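Local structure of YkuI protein (Bacillus subtilis, 2BAS) at residues A[244-249]-A[286-291]. The protein probably acts as a phosphodiesterase that hydrolyses the second messenger cyclic di-GMP through its EAL domain. Numbering follows the deposited sequence.
Sequences AWRNGG and KKKLET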
loop_
_atom_site.group_PDB
_atom_site.type_symbol
_atom_site.label_atom_id
_atom_site.label_comp_id
_atom_site.label_asym_id
_atom_site.label_seq_id
_atom_site.Cartn_x
_atom_site.Cartn_y
_atom_site.Cartn_z
ATOM N N ALA A 244 2.865 16.756 0.224
ATOM C CA ALA A 244 1.453 16.448 0.473
ATOM C C ALA A 244 0.629 16.546 -0.800
ATOM O O ALA A 244 -0.157 15.654 -1.137
ATOM C CB ALA A 244 0.893 17.387 1.527
ATOM N N TRP A 245 0.836 17.642 -1.517
ATOM C CA TRP A 245 0.109 17.898 -2.731
ATOM C C TRP A 245 0.374 16.855 -3.821
ATOM O O TRP A 245 -0.556 16.443 -4.516
ATOM C CB TRP A 245 0.435 19.295 -3.223
ATOM C CG TRP A 245 -0.226 19.608 -4.489
ATOM C CD1 TRP A 245 -1.456 20.167 -4.649
ATOM C CD2 TRP A 245 0.284 19.354 -5.801
ATOM N NE1 TRP A 245 -1.739 20.290 -5.986
ATOM C CE2 TRP A 245 -0.688 19.796 -6.715
ATOM C CE3 TRP A 245 1.473 18.796 -6.289
ATOM C CZ2 TRP A 245 -0.512 19.713 -8.089
ATOM C CZ3 TRP A 245 1.653 18.710 -7.661
ATOM C CH2 TRP A 245 0.663 19.169 -8.548
ATOM N N ARG A 246 1.623 16.420 -3.983
ATOM C CA ARG A 246 1.933 15.449 -5.043
ATOM C C ARG A 246 1.510 14.035 -4.630
ATOM O O ARG A 246 1.409 13.142 -5.464
ATOM C CB ARG A 246 3.417 15.512 -5.448
ATOM C CG ARG A 246 4.264 14.365 -4.947
ATOM C CD ARG A 246 5.614 14.817 -4.438
ATOM N NE ARG A 246 6.594 15.060 -5.488
ATOM C CZ ARG A 246 7.865 15.377 -5.249
ATOM N NH1 ARG A 246 8.289 15.488 -3.992
ATOM N NH2 ARG A 246 8.711 15.589 -6.260
ATOM N N ASN A 247 1.237 13.854 -3.339
ATOM C CA ASN A 247 0.879 12.549 -2.796
ATOM C C ASN A 247 -0.565 12.394 -2.336
ATOM O O ASN A 247 -0.821 11.834 -1.272
ATOM C CB ASN A 247 1.850 12.166 -1.679
ATOM C CG ASN A 247 3.203 11.752 -2.221
ATOM O OD1 ASN A 247 3.371 10.639 -2.705
ATOM N ND2 ASN A 247 4.169 12.654 -2.157
ATOM N N GLY A 248 -1.501 12.886 -3.141
ATOM C CA GLY A 248 -2.931 12.725 -2.868
ATOM C C GLY A 248 -3.531 13.482 -1.697
ATOM O O GLY A 248 -4.669 13.216 -1.319
ATOM N N GLY A 249 -2.787 14.428 -1.130
ATOM C CA GLY A 249 -3.278 15.230 -0.001
ATOM C C GLY A 249 -4.509 16.060 -0.314
ATOM O O GLY A 249 -4.479 16.920 -1.193
ATOM N N LYS A 286 4.293 18.733 -14.483
ATOM C CA LYS A 286 4.069 18.618 -15.921
ATOM C C LYS A 286 5.411 18.300 -16.566
ATOM O O LYS A 286 5.546 17.292 -17.267
ATOM C CB LYS A 286 3.497 19.911 -16.520
ATOM C CG LYS A 286 2.127 20.364 -15.987
ATOM C CD LYS A 286 0.970 19.498 -16.478
ATOM C CE LYS A 286 0.391 20.000 -17.781
ATOM N NZ LYS A 286 -0.104 21.387 -17.649
ATOM N N LYS A 287 6.396 19.155 -16.278
ATOM C CA LYS A 287 7.762 19.050 -16.798
ATOM C C LYS A 287 8.396 17.714 -16.434
ATOM O O LYS A 287 9.095 17.116 -17.246
ATOM C CB LYS A 287 8.622 20.210 -16.274
ATOM C CG LYS A 287 10.044 20.288 -16.845
ATOM C CD LYS A 287 10.764 21.594 -16.481
ATOM C CE LYS A 287 11.119 21.682 -14.992
ATOM N NZ LYS A 287 11.617 23.036 -14.581
ATOM N N LYS A 288 8.129 17.249 -15.218
ATOM C CA LYS A 288 8.661 15.987 -14.734
ATOM C C LYS A 288 8.039 14.791 -15.456
ATOM O O LYS A 288 8.734 13.833 -15.771
ATOM C CB LYS A 288 8.439 15.886 -13.226
ATOM C CG LYS A 288 9.186 14.762 -12.537
ATOM C CD LYS A 288 9.170 14.988 -11.032
ATOM C CE LYS A 288 9.826 13.849 -10.279
ATOM N NZ LYS A 288 9.844 14.182 -8.825
ATOM N N LEU A 289 6.739 14.845 -15.729
ATOM C CA LEU A 289 6.041 13.722 -16.374
ATOM C C LEU A 289 6.424 13.514 -17.834
ATOM O O LEU A 289 6.494 12.371 -18.307
ATOM C CB LEU A 289 4.530 13.888 -16.263
ATOM C CG LEU A 289 3.924 13.559 -14.900
ATOM C CD1 LEU A 289 2.570 14.225 -14.770
ATOM C CD2 LEU A 289 3.834 12.054 -14.720
ATOM N N GLU A 290 6.688 14.620 -18.525
ATOM C CA GLU A 290 6.958 14.609 -19.951
ATOM C C GLU A 290 8.386 14.205 -20.230
ATOM O O GLU A 290 8.658 13.570 -21.248
ATOM C CB GLU A 290 6.642 15.966 -20.586
ATOM C CG GLU A 290 5.172 16.325 -20.495
ATOM C CD GLU A 290 4.842 17.661 -21.133
ATOM O OE1 GLU A 290 5.031 17.783 -22.373
ATOM O OE2 GLU A 290 4.380 18.577 -20.393
ATOM N N THR A 291 9.295 14.568 -19.326
ATOM C CA THR A 291 10.690 14.156 -19.474
ATOM C C THR A 291 10.835 12.638 -19.415
ATOM O O THR A 291 11.596 12.065 -20.200
ATOM C CB THR A 291 11.668 14.891 -18.527
ATOM O OG1 THR A 291 12.731 14.011 -18.164
ATOM C CG2 THR A 291 11.000 15.307 -17.310
#
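Lys288 and Arg246 come from two helices and meet only at their ends. The first bond of the Lys288 side chain points toward the 244-249 segment, and Lys288 CB lies 7.0 Å from Arg246 NH2. A chi1 of -168° turns CG away from the backbone N, and from there the chain runs extended across the gap. Lys288 CD comes to 4.8 Å of Arg246 NH2, and Lys288 CE to 4.5 Å of the same Arg246 NH2. At the tip, Lys288 NZ is modelled 3.1 Å from Arg246 NH2, oblique to the guanidinium. Both nitrogens are donors, so no hydrogen bond joins them, and two like charges this close would be expected to repel. At this resolution the spacing of two partly exposed tips deserves little weight.

Arg246 gets there by a bent route, turning at chi2 and chi3 (-80°), and the two side chains cross at about a right angle. Glu285, one turn back along the lysine's helix, forms a weak, long ion pair with Arg246 NE, which may offset some of the positive charge.

Behind Arg246 the helix ends. Ala244 O takes Asn247 N (3.2 Å) and Gly249 N (2.9 Å) on opposite faces of its plane, and Gly248, at positive phi (70°), lies within the turn.

Trp245 also joins these helices, its ring stacked with Phe278 and its side chain packed on Ile282. Arg382 of the second subunit makes a salt bridge with Glu290. Helix 238-246 leads into strand 249-252 of the EAL barrel, between strands 229-233 and 38-47, while helix 271-311 runs from that domain toward the C-terminal six-stranded antiparallel sheet.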